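Local coordinates for protein lysin (Enterococcus phage IMEEF1, PDB 6IST) that binds calcium and, as a phage lysin with a CHAP cysteine-peptidase domain, probably cleaves the peptidoglycan of the host bacterial cell wall, at residues Asp20-Tyr25 against Cys29-Val34; Asp35-Gln38 against Gly42-Pro45; Arg44-Ala49 against Thr217-Asn222. All blocks are in the same frame, centred on the assembly; numbering follows the deposited sequence.

How the contacts relate
One helix, 29-41, and the chain that follows it connect a calcium site to the mixed sheet that holds strands 43-44 and 215-219. Contact 1 folds the metal-binding loop onto the first turns of the helix; Cys29 is consistent with the cysteine of a CHAP-type Cys-His-Asp triad with His90 and Asp108. Contact 2 uses the later turns of this helix, its centre about 10 Å from that of contact 1, and leads into strand 43-44. Contact 3 shares Arg44 and Pro45 with it and reaches strand 215-219. Met30 of contact 1 touches both others: its CE lies 3.6 Å from both Pro45 CB and Tyr46 O. The Arg44 side chain remains about 12 Å from the calcium.

Contact 1. Residues Asp20-Tyr25 against Cys29-Val34; sequences DADGWY and CMDLTV. With CA (calcium ion), chain E.
An EF-hand-like calcium loop is completed here by the helix that follows it: with Asp20 as loop position 1, the ligands fall at positions 1, 3, 5, 7 and 12, the last being Asp31. Asp20 OD1 and Asp22 OD1 each bind the calcium ion at 2.4 Å, the carbonyl O of Trp24 does so at 2.3 Å, and Gly26 supplies a further backbone carbonyl. Asp31 reaches the ion from the helix through OD2, at 2.5 Å, and this oxygen also accepts from Gln28 N. Its OD1 takes Ala21 N at 2.8 Å, the donor lying 50° out of the carboxylate plane. A weak bond from Asp22 N ends on the same oxygen. Within the loop, Asp20 OD1 also accepts from Gly23 N in an Asx motif, and Asp22 OD1 from Trp24 N in an Asx turn, so backbone N-H groups also engage both loop aspartate oxygens that bind the metal. The cation and these donors probably offset the repulsion of three carboxylates, whose planes turn steeply: that of Asp31 stands 77° from Asp20 and 78° from Asp22. Beyond the polar cluster, Ala21 CB rests against Val34 CG1 at 3.9 Å.

Contact 2. Residues Asp35-Gln38 against Gly42-Pro45; sequences DVMQ and GWRP
Met37 and Gln38, on helix 29-41, offer their carbonyls to the chain leaving that helix. Gln38 O accepts from Gly42 N in a weak bond of 3.1 Å, bent to 135° at the hydrogen; with four residues between donor and acceptor positions, it is the last bond of the helical pattern. Gly42 then leaves helical geometry with a positive phi of 67°, which glycine tolerates easily, and the chain is redirected at Trp43, whose N-H turns back to Met37 O. That bond is also weak, at 3.3 Å, but nearly straight. Trp43 O comes close to Gln38 N without a hydrogen-bonding angle.

The exit from the helix runs directly into the short, weakly bonded strand 43-44, outermost in the mixed sheet within this chain, where Gly42 and Arg44 make backbone hydrogen bonds with Val215 of the parallel neighbour 215-219. Side chains fill the corner between helix and strand. Met37 bends at chi2 and chi3, laying CG 3.5 Å from Trp43 CE3 and bringing SD to the indole edge, a Met-aromatic contact 5.0 Å from the centroid of the six-membered ring. Pro45 CG sits over one indole face, and Phe61 meets the ring system edge-to-face.

On the other flank Gln38 and Arg44 run alongside each other, pointing the same way. Gln38 OE1 lies 3.3 Å from Arg44 CD and so touches the aliphatic part of the arginine, whose NH1 is hydrogen-bonded to Thr217 O.

Contact 3. Residues Arg44-Ala49 against Thr217-Asn222; sequences RPYGNA and TYNHDN
Tyr46 crosses Thr217 at about a right angle and then reaches past it to Asn219. Its CB starts beside the threonine, 3.8 Å from OG1. With CG of the tyrosine swung opposite its own backbone N (chi1 175°), the ring is sent along the strand: CG and CD1 pass the methyl group, CD1 coming within 3.5 Å of Thr217 CG2. CE1 is still near the methyl but comes closer to Asn219 OD1, at 3.5 Å. At the tip, OH donates to that same OD1 at 2.8 Å; the hydroxyl lies in the carbonyl plane of the amide, although ring and amide planes are 72° apart.

Thr217 to Asn219 is the end of strand 215-219, which pairs in parallel with strand 43-44. Beside Thr217 the loop 45-49 is no longer paired by backbone bonds, and side chains and water join the two chains. From Asn219 a type I beta turn runs to Asn222, the N-cap of helix 223-231.

Two waters bridge Arg44 and Thr217. Water 1 accepts from Thr217 N at 2.9 Å and from Arg44 NE, and donates to Arg44 O at 2.6 Å, so three bonds grip it. Water 2 donates to the same carbonyl and is hydrogen-bonded to Thr217 OG1 at 2.6 Å. The guanidinium meets the strand edge-on: NH1 gives a hydrogen to Thr217 O at 2.9 Å, the oxygen only 8° out of the guanidinium plane, while NE in that plane points to water 1.

Contact 1. Residues Asp20-Tyr25 against Cys29-Val34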
ATOM      1  N   ASP C  20      23.091  -1.720  -5.664  1.00 27.00           N
ATOM      2  CA  ASP C  20      23.153  -0.678  -4.645  1.00 28.99           C
ATOM      3  C   ASP C  20      21.712  -0.237  -4.444  1.00 27.46           C
ATOM      4  O   ASP C  20      21.173   0.427  -5.294  1.00 33.13           O
ATOM      5  CB  ASP C  20      24.013   0.530  -5.118  1.00 30.07           C
ATOM      6  CG  ASP C  20      24.145   1.644  -4.038  1.00 34.72           C
ATOM      7  OD1 ASP C  20      23.591   1.484  -2.905  1.00 28.12           O
ATOM      8  OD2 ASP C  20      24.814   2.677  -4.297  1.00 37.50           O
ATOM      9  N   ALA C  21      21.102  -0.612  -3.332  1.00 25.94           N
ATOM     10  CA  ALA C  21      19.680  -0.349  -3.100  1.00 28.69           C
ATOM     11  C   ALA C  21      19.421   0.977  -2.437  1.00 30.51           C
ATOM     12  O   ALA C  21      18.333   1.504  -2.541  1.00 35.74           O
ATOM     13  CB  ALA C  21      19.057  -1.461  -2.267  1.00 28.62           C
ATOM     14  N   ASP C  22      20.417   1.525  -1.789  1.00 27.87           N
ATOM     15  CA  ASP C  22      20.183   2.659  -0.959  1.00 28.14           C
ATOM     16  C   ASP C  22      20.958   3.891  -1.300  1.00 27.38           C
ATOM     17  O   ASP C  22      20.663   4.920  -0.721  1.00 25.75           O
ATOM     18  CB  ASP C  22      20.384   2.273   0.481  1.00 28.08           C
ATOM     19  CG  ASP C  22      21.817   1.971   0.835  1.00 29.87           C
ATOM     20  OD1 ASP C  22      22.740   1.925  -0.061  1.00 25.10           O
ATOM     21  OD2 ASP C  22      22.053   1.794   2.063  1.00 32.62           O
ATOM     22  N   GLY C  23      21.901   3.820  -2.236  1.00 23.21           N
ATOM     23  CA  GLY C  23      22.695   5.009  -2.568  1.00 24.02           C
ATOM     24  C   GLY C  23      23.752   5.378  -1.575  1.00 25.41           C
ATOM     25  O   GLY C  23      24.204   6.524  -1.628  1.00 23.64           O
ATOM     26  N   TRP C  24      24.172   4.462  -0.703  1.00 21.39           N
ATOM     27  CA  TRP C  24      25.272   4.656   0.243  1.00 22.62           C
ATOM     28  C   TRP C  24      26.268   3.542   0.164  1.00 23.73           C
ATOM     29  O   TRP C  24      25.857   2.393   0.164  1.00 21.13           O
ATOM     30  CB  TRP C  24      24.752   4.617   1.648  1.00 24.82           C
ATOM     31  CG  TRP C  24      23.978   5.791   2.015  1.00 26.22           C
ATOM     32  CD1 TRP C  24      22.645   6.002   1.807  1.00 29.77           C
ATOM     33  CD2 TRP C  24      24.472   6.948   2.712  1.00 27.81           C
ATOM     34  NE1 TRP C  24      22.285   7.252   2.278  1.00 28.19           N
ATOM     35  CE2 TRP C  24      23.375   7.830   2.872  1.00 27.81           C
ATOM     36  CE3 TRP C  24      25.728   7.327   3.192  1.00 30.25           C
ATOM     37  CZ2 TRP C  24      23.495   9.065   3.491  1.00 31.93           C
ATOM     38  CZ3 TRP C  24      25.847   8.563   3.851  1.00 34.56           C
ATOM     39  CH2 TRP C  24      24.722   9.419   3.969  1.00 33.37           C
ATOM     40  N   TYR C  25      27.542   3.892   0.102  1.00 23.98           N
ATOM     41  CA  TYR C  25      28.674   2.993   0.269  1.00 24.67           C
ATOM     42  C   TYR C  25      28.729   1.854  -0.749  1.00 23.54           C
ATOM     43  O   TYR C  25      29.194   0.740  -0.426  1.00 22.21           O
ATOM     44  CB  TYR C  25      28.728   2.445   1.644  1.00 26.96           C
ATOM     45  CG  TYR C  25      28.757   3.489   2.706  1.00 27.27           C
ATOM     46  CD1 TYR C  25      29.784   4.445   2.753  1.00 34.17           C
ATOM     47  CD2 TYR C  25      27.769   3.513   3.687  1.00 31.73           C
ATOM     48  CE1 TYR C  25      29.798   5.430   3.748  1.00 34.31           C
ATOM     49  CE2 TYR C  25      27.794   4.477   4.691  1.00 35.93           C
ATOM     50  CZ  TYR C  25      28.818   5.408   4.720  1.00 36.61           C
ATOM     51  OH  TYR C  25      28.821   6.333   5.736  1.00 43.51           O
ATOM     52  N   CYS C  29      26.473  -5.606   1.869  1.00 17.75           N
ATOM     53  CA  CYS C  29      25.733  -6.882   2.035  1.00 16.26           C
ATOM     54  C   CYS C  29      24.228  -6.719   2.114  1.00 17.60           C
ATOM     55  O   CYS C  29      23.448  -7.439   1.409  1.00 15.75           O
ATOM     56  CB  CYS C  29      26.279  -7.683   3.144  1.00 17.93           C
ATOM     57  SG  CYS C  29      25.881  -7.083   4.822  1.00 21.14           S
ATOM     58  N   MET C  30      23.790  -5.729   2.891  1.00 16.85           N
ATOM     59  CA  MET C  30      22.343  -5.520   3.018  1.00 19.52           C
ATOM     60  C   MET C  30      21.671  -5.100   1.701  1.00 21.41           C
ATOM     61  O   MET C  30      20.479  -5.383   1.485  1.00 19.64           O
ATOM     62  CB  MET C  30      22.098  -4.524   4.185  1.00 20.36           C
ATOM     63  CG  MET C  30      20.721  -4.471   4.857  1.00 22.06           C
ATOM     64  SD  MET C  30      19.805  -5.974   5.239  1.00 14.54           S
ATOM     65  CE  MET C  30      18.498  -5.310   6.349  1.00 20.17           C
ATOM     66  N   ASP C  31      22.393  -4.376   0.822  1.00 19.78           N
ATOM     67  CA  ASP C  31      21.899  -4.020  -0.468  1.00 22.07           C
ATOM     68  C   ASP C  31      21.349  -5.205  -1.253  1.00 20.89           C
ATOM     69  O   ASP C  31      20.365  -5.052  -1.916  1.00 19.97           O
ATOM     70  CB  ASP C  31      22.934  -3.299  -1.315  1.00 23.43           C
ATOM     71  CG  ASP C  31      23.206  -1.889  -0.818  1.00 27.18           C
ATOM     72  OD1 ASP C  31      22.286  -1.044  -0.832  1.00 32.94           O
ATOM     73  OD2 ASP C  31      24.351  -1.623  -0.428  1.00 28.25           O
ATOM     74  N   LEU C  32      22.029  -6.355  -1.209  1.00 16.34           N
ATOM     75  CA  LEU C  32      21.544  -7.499  -1.947  1.00 19.67           C
ATOM     76  C   LEU C  32      20.242  -8.023  -1.382  1.00 18.88           C
ATOM     77  O   LEU C  32      19.264  -8.248  -2.115  1.00 20.50           O
ATOM     78  CB  LEU C  32      22.568  -8.650  -1.869  1.00 20.54           C
ATOM     79  CG  LEU C  32      22.133  -9.929  -2.593  1.00 24.71           C
ATOM     80  CD1 LEU C  32      21.829  -9.554  -4.020  1.00 28.02           C
ATOM     81  CD2 LEU C  32      23.262 -10.931  -2.555  1.00 29.25           C
ATOM     82  N   THR C  33      20.213  -8.189  -0.059  1.00 18.52           N
ATOM     83  CA  THR C  33      19.033  -8.722   0.614  1.00 18.87           C
ATOM     84  C   THR C  33      17.889  -7.777   0.382  1.00 16.57           C
ATOM     85  O   THR C  33      16.769  -8.194   0.123  1.00 18.17           O
ATOM     86  CB  THR C  33      19.338  -8.913   2.131  1.00 20.65           C
ATOM     87  OG1 THR C  33      20.185 -10.098   2.264  1.00 19.69           O
ATOM     88  CG2 THR C  33      18.075  -9.118   2.974  1.00 21.10           C
ATOM     89  N   VAL C  34      18.149  -6.491   0.486  1.00 15.96           N
ATOM     90  CA  VAL C  34      17.053  -5.530   0.303  1.00 16.35           C
ATOM     91  C   VAL C  34      16.547  -5.533  -1.154  1.00 18.11           C
ATOM     92  O   VAL C  34      15.365  -5.554  -1.367  1.00 20.17           O
ATOM     93  CB  VAL C  34      17.455  -4.095   0.678  1.00 17.44           C
ATOM     94  CG1 VAL C  34      16.446  -3.090   0.143  1.00 17.53           C
ATOM     95  CG2 VAL C  34      17.669  -4.038   2.173  1.00 22.12           C
TER
HETATM   96 CA    CA E 301      24.645   0.800  -0.914  1.00 41.27          CA

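Contact 2. Residues Asp35-Gln38 against Gly42-Pro45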
ATOM      1  N   ASP C  35      17.445  -5.687  -2.110  1.00 18.72           N
ATOM      2  CA  ASP C  35      17.044  -5.683  -3.486  1.00 20.33           C
ATOM      3  C   ASP C  35      16.128  -6.862  -3.719  1.00 19.31           C
ATOM      4  O   ASP C  35      15.082  -6.765  -4.376  1.00 18.51           O
ATOM      5  CB  ASP C  35      18.256  -5.731  -4.373  1.00 23.87           C
ATOM      6  CG  ASP C  35      17.904  -5.742  -5.880  1.00 30.09           C
ATOM      7  OD1 ASP C  35      17.336  -4.755  -6.414  1.00 31.86           O
ATOM      8  OD2 ASP C  35      18.197  -6.770  -6.529  1.00 31.57           O
ATOM      9  N   VAL C  36      16.622  -8.037  -3.386  1.00 17.91           N
ATOM     10  CA  VAL C  36      15.820  -9.235  -3.602  1.00 19.13           C
ATOM     11  C   VAL C  36      14.476  -9.236  -2.879  1.00 18.96           C
ATOM     12  O   VAL C  36      13.416  -9.574  -3.455  1.00 20.68           O
ATOM     13  CB  VAL C  36      16.610 -10.479  -3.243  1.00 20.52           C
ATOM     14  CG1 VAL C  36      15.775 -11.734  -3.422  1.00 22.52           C
ATOM     15  CG2 VAL C  36      17.894 -10.514  -4.015  1.00 24.36           C
ATOM     16  N   MET C  37      14.459  -8.860  -1.609  1.00 18.44           N
ATOM     17  CA  MET C  37      13.239  -8.838  -0.910  1.00 17.02           C
ATOM     18  C   MET C  37      12.254  -7.775  -1.529  1.00 18.77           C
ATOM     19  O   MET C  37      11.045  -8.060  -1.613  1.00 18.59           O
ATOM     20  CB  MET C  37      13.462  -8.548   0.569  1.00 16.67           C
ATOM     21  CG  MET C  37      13.947  -9.711   1.487  1.00 17.95           C
ATOM     22  SD  MET C  37      13.118 -11.280   1.384  1.00 14.53           S
ATOM     23  CE  MET C  37      14.156 -12.124   0.144  1.00 24.05           C
ATOM     24  N   GLN C  38      12.730  -6.594  -1.896  1.00 20.28           N
ATOM     25  CA  GLN C  38      11.880  -5.581  -2.522  1.00 22.35           C
ATOM     26  C   GLN C  38      11.295  -6.061  -3.875  1.00 20.88           C
ATOM     27  O   GLN C  38      10.132  -6.009  -4.072  1.00 22.71           O
ATOM     28  CB  GLN C  38      12.625  -4.303  -2.761  1.00 25.58           C
ATOM     29  CG  GLN C  38      12.839  -3.448  -1.568  1.00 30.67           C
ATOM     30  CD  GLN C  38      13.363  -2.051  -1.962  1.00 36.47           C
ATOM     31  OE1 GLN C  38      12.830  -1.027  -1.536  1.00 46.69           O
ATOM     32  NE2 GLN C  38      14.359  -2.023  -2.846  1.00 41.88           N
ATOM     33  N   GLY C  42       8.037  -7.317  -2.178  1.00 22.28           N
ATOM     34  CA  GLY C  42       7.537  -5.960  -1.901  1.00 21.96           C
ATOM     35  C   GLY C  42       7.881  -5.559  -0.464  1.00 24.29           C
ATOM     36  O   GLY C  42       7.243  -4.652   0.085  1.00 23.10           O
ATOM     37  N   TRP C  43       8.895  -6.179   0.118  1.00 20.88           N
ATOM     38  CA  TRP C  43       9.329  -5.892   1.512  1.00 18.94           C
ATOM     39  C   TRP C  43      10.674  -5.160   1.425  1.00 19.26           C
ATOM     40  O   TRP C  43      11.626  -5.702   0.826  1.00 22.03           O
ATOM     41  CB  TRP C  43       9.501  -7.165   2.279  1.00 18.49           C
ATOM     42  CG  TRP C  43      10.119  -6.963   3.681  1.00 19.60           C
ATOM     43  CD1 TRP C  43       9.836  -5.960   4.551  1.00 21.34           C
ATOM     44  CD2 TRP C  43      11.024  -7.807   4.336  1.00 22.52           C
ATOM     45  NE1 TRP C  43      10.540  -6.100   5.683  1.00 22.66           N
ATOM     46  CE2 TRP C  43      11.241  -7.278   5.609  1.00 21.14           C
ATOM     47  CE3 TRP C  43      11.638  -9.008   4.012  1.00 22.77           C
ATOM     48  CZ2 TRP C  43      12.103  -7.853   6.491  1.00 25.40           C
ATOM     49  CZ3 TRP C  43      12.501  -9.561   4.893  1.00 22.98           C
ATOM     50  CH2 TRP C  43      12.722  -9.004   6.127  1.00 25.03           C
ATOM     51  N   ARG C  44      10.800  -3.969   2.033  1.00 19.53           N
ATOM     52  CA  ARG C  44      12.127  -3.307   2.201  1.00 17.14           C
ATOM     53  C   ARG C  44      12.594  -3.470   3.669  1.00 18.86           C
ATOM     54  O   ARG C  44      12.126  -2.770   4.569  1.00 18.16           O
ATOM     55  CB  ARG C  44      12.071  -1.815   1.799  1.00 18.48           C
ATOM     56  CG  ARG C  44      13.379  -1.099   1.969  1.00 20.81           C
ATOM     57  CD  ARG C  44      13.357   0.363   1.437  1.00 26.19           C
ATOM     58  NE  ARG C  44      12.898   1.227   2.555  1.00 33.70           N
ATOM     59  CZ  ARG C  44      12.812   2.573   2.569  1.00 38.89           C
ATOM     60  NH1 ARG C  44      12.406   3.199   3.683  1.00 36.57           N
ATOM     61  NH2 ARG C  44      13.190   3.296   1.515  1.00 37.45           N
ATOM     62  N   PRO C  45      13.501  -4.427   3.933  1.00 19.03           N
ATOM     63  CA  PRO C  45      14.028  -4.560   5.268  1.00 19.78           C
ATOM     64  C   PRO C  45      14.699  -3.280   5.662  1.00 19.78           C
ATOM     65  O   PRO C  45      15.270  -2.614   4.852  1.00 21.32           O
ATOM     66  CB  PRO C  45      15.084  -5.704   5.139  1.00 19.83           C
ATOM     67  CG  PRO C  45      14.671  -6.442   3.900  1.00 22.41           C
ATOM     68  CD  PRO C  45      14.110  -5.394   2.983  1.00 21.27           C
TER

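Contact 3. Residues Arg44-Ala49 against Thr217-Asn222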
ATOM      1  N   ARG C  44      10.800  -3.969   2.033  1.00 19.53           N
ATOM      2  CA  ARG C  44      12.127  -3.307   2.201  1.00 17.14           C
ATOM      3  C   ARG C  44      12.594  -3.470   3.669  1.00 18.86           C
ATOM      4  O   ARG C  44      12.126  -2.770   4.569  1.00 18.16           O
ATOM      5  CB  ARG C  44      12.071  -1.815   1.799  1.00 18.48           C
ATOM      6  CG  ARG C  44      13.379  -1.099   1.969  1.00 20.81           C
ATOM      7  CD  ARG C  44      13.357   0.363   1.437  1.00 26.19           C
ATOM      8  NE  ARG C  44      12.898   1.227   2.555  1.00 33.70           N
ATOM      9  CZ  ARG C  44      12.812   2.573   2.569  1.00 38.89           C
ATOM     10  NH1 ARG C  44      12.406   3.199   3.683  1.00 36.57           N
ATOM     11  NH2 ARG C  44      13.190   3.296   1.515  1.00 37.45           N
ATOM     12  N   PRO C  45      13.501  -4.427   3.933  1.00 19.03           N
ATOM     13  CA  PRO C  45      14.028  -4.560   5.268  1.00 19.78           C
ATOM     14  C   PRO C  45      14.699  -3.280   5.662  1.00 19.78           C
ATOM     15  O   PRO C  45      15.270  -2.614   4.852  1.00 21.32           O
ATOM     16  CB  PRO C  45      15.084  -5.704   5.139  1.00 19.83           C
ATOM     17  CG  PRO C  45      14.671  -6.442   3.900  1.00 22.41           C
ATOM     18  CD  PRO C  45      14.110  -5.394   2.983  1.00 21.27           C
ATOM     19  N   TYR C  46      14.690  -3.036   6.946  1.00 23.16           N
ATOM     20  CA  TYR C  46      15.191  -1.807   7.511  1.00 25.14           C
ATOM     21  C   TYR C  46      16.562  -2.013   8.148  1.00 20.94           C
ATOM     22  O   TYR C  46      16.902  -3.075   8.631  1.00 21.79           O
ATOM     23  CB  TYR C  46      14.170  -1.353   8.545  1.00 27.84           C
ATOM     24  CG  TYR C  46      14.622  -0.172   9.272  1.00 34.62           C
ATOM     25  CD1 TYR C  46      14.493   1.104   8.697  1.00 41.18           C
ATOM     26  CD2 TYR C  46      15.201  -0.293  10.533  1.00 36.79           C
ATOM     27  CE1 TYR C  46      14.922   2.234   9.386  1.00 41.06           C
ATOM     28  CE2 TYR C  46      15.655   0.837  11.209  1.00 39.97           C
ATOM     29  CZ  TYR C  46      15.492   2.081  10.634  1.00 39.75           C
ATOM     30  OH  TYR C  46      15.917   3.186  11.311  1.00 45.40           O
ATOM     31  N   GLY C  47      17.410  -1.004   8.094  1.00 21.48           N
ATOM     32  CA  GLY C  47      18.620  -1.001   8.892  1.00 22.46           C
ATOM     33  C   GLY C  47      19.797  -1.735   8.300  1.00 22.16           C
ATOM     34  O   GLY C  47      19.870  -1.994   7.121  1.00 21.86           O
ATOM     35  N   ASN C  48      20.774  -1.981   9.133  1.00 23.18           N
ATOM     36  CA  ASN C  48      21.941  -2.797   8.771  1.00 21.92           C
ATOM     37  C   ASN C  48      21.526  -4.244   8.872  1.00 18.95           C
ATOM     38  O   ASN C  48      20.448  -4.533   9.350  1.00 18.48           O
ATOM     39  CB  ASN C  48      23.063  -2.540   9.752  1.00 27.32           C
ATOM     40  CG  ASN C  48      23.673  -1.189   9.556  1.00 30.64           C
ATOM     41  OD1 ASN C  48      23.704  -0.713   8.462  1.00 33.39           O
ATOM     42  ND2 ASN C  48      24.214  -0.590  10.628  1.00 34.23           N
ATOM     43  N   ALA C  49      22.405  -5.140   8.458  1.00 18.07           N
ATOM     44  CA  ALA C  49      22.129  -6.547   8.532  1.00 19.30           C
ATOM     45  C   ALA C  49      21.699  -7.050   9.876  1.00 18.39           C
ATOM     46  O   ALA C  49      20.841  -7.899   9.988  1.00 19.95           O
ATOM     47  CB  ALA C  49      23.365  -7.304   8.029  1.00 20.45           C
ATOM     48  N   THR C 217       9.518   0.418   6.067  1.00 18.00           N
ATOM     49  CA  THR C 217       9.693   1.152   7.339  1.00 19.41           C
ATOM     50  C   THR C 217      10.105   2.577   7.043  1.00 18.71           C
ATOM     51  O   THR C 217      11.070   2.839   6.268  1.00 19.30           O
ATOM     52  CB  THR C 217      10.797   0.495   8.148  1.00 17.20           C
ATOM     53  OG1 THR C 217      10.426  -0.851   8.433  1.00 18.53           O
ATOM     54  CG2 THR C 217      11.038   1.165   9.468  1.00 17.31           C
ATOM     55  N   TYR C 218       9.452   3.545   7.714  1.00 18.64           N
ATOM     56  CA  TYR C 218       9.817   4.958   7.571  1.00 18.02           C
ATOM     57  C   TYR C 218      10.362   5.473   8.879  1.00 20.75           C
ATOM     58  O   TYR C 218       9.801   5.182   9.943  1.00 20.67           O
ATOM     59  CB  TYR C 218       8.540   5.767   7.246  1.00 19.16           C
ATOM     60  CG  TYR C 218       7.916   5.366   5.944  1.00 20.62           C
ATOM     61  CD1 TYR C 218       7.140   4.223   5.889  1.00 19.61           C
ATOM     62  CD2 TYR C 218       8.180   6.053   4.790  1.00 24.02           C
ATOM     63  CE1 TYR C 218       6.550   3.825   4.674  1.00 23.47           C
ATOM     64  CE2 TYR C 218       7.605   5.690   3.577  1.00 23.41           C
ATOM     65  CZ  TYR C 218       6.815   4.569   3.512  1.00 25.12           C
ATOM     66  OH  TYR C 218       6.266   4.205   2.272  1.00 24.71           O
ATOM     67  N   ASN C 219      11.460   6.226   8.836  1.00 23.46           N
ATOM     68  CA  ASN C 219      11.909   6.914  10.062  1.00 26.34           C
ATOM     69  C   ASN C 219      10.932   8.030  10.350  1.00 26.18           C
ATOM     70  O   ASN C 219      10.319   8.561   9.471  1.00 23.84           O
ATOM     71  CB  ASN C 219      13.319   7.522   9.914  1.00 31.51           C
ATOM     72  CG  ASN C 219      14.371   6.460   9.753  1.00 38.22           C
ATOM     73  OD1 ASN C 219      14.467   5.524  10.568  1.00 45.78           O
ATOM     74  ND2 ASN C 219      15.148   6.562   8.677  1.00 48.10           N
ATOM     75  N   HIS C 220      10.751   8.340  11.603  1.00 26.06           N
ATOM     76  CA  HIS C 220       9.772   9.323  11.969  1.00 29.04           C
ATOM     77  C   HIS C 220       9.882  10.704  11.274  1.00 33.47           C
ATOM     78  O   HIS C 220       8.868  11.397  11.128  1.00 37.55           O
ATOM     79  CB  HIS C 220       9.826   9.519  13.501  1.00 31.79           C
ATOM     80  CG  HIS C 220      11.145  10.028  13.973  1.00 37.46           C
ATOM     81  ND1 HIS C 220      11.469  11.369  13.958  1.00 42.30           N
ATOM     82  CD2 HIS C 220      12.258   9.374  14.359  1.00 40.38           C
ATOM     83  CE1 HIS C 220      12.719  11.521  14.342  1.00 41.33           C
ATOM     84  NE2 HIS C 220      13.212  10.328  14.612  1.00 42.75           N
ATOM     85  N   ASP C 221      11.082  11.091  10.843  1.00 32.28           N
ATOM     86  CA  ASP C 221      11.338  12.356  10.155  1.00 35.43           C
ATOM     87  C   ASP C 221      11.316  12.261   8.612  1.00 34.29           C
ATOM     88  O   ASP C 221      11.520  13.242   7.917  1.00 33.39           O
ATOM     89  CB  ASP C 221      12.700  12.881  10.599  1.00 40.75           C
ATOM     90  CG  ASP C 221      13.835  11.916  10.258  1.00 46.97           C
ATOM     91  OD1 ASP C 221      13.778  10.688  10.598  1.00 48.49           O
ATOM     92  OD2 ASP C 221      14.793  12.379   9.622  1.00 62.31           O
ATOM     93  N   ASN C 222      11.043  11.086   8.064  1.00 32.11           N
ATOM     94  CA  ASN C 222      10.907  10.954   6.610  1.00 30.43           C
ATOM     95  C   ASN C 222       9.733  11.774   6.037  1.00 30.53           C
ATOM     96  O   ASN C 222       8.622  11.701   6.523  1.00 27.50           O
ATOM     97  CB  ASN C 222      10.665   9.507   6.281  1.00 26.85           C
ATOM     98  CG  ASN C 222      10.614   9.267   4.829  1.00 30.95           C
ATOM     99  OD1 ASN C 222       9.533   9.156   4.236  1.00 30.32           O
ATOM    100  ND2 ASN C 222      11.789   9.198   4.212  1.00 32.62           N
TER
HETATM  101  O   HOH W   1      12.140  -0.253   5.102  1.00 23.06           O
HETATM  102  O   HOH W   2      10.305  -2.757   6.681  1.00 23.12           O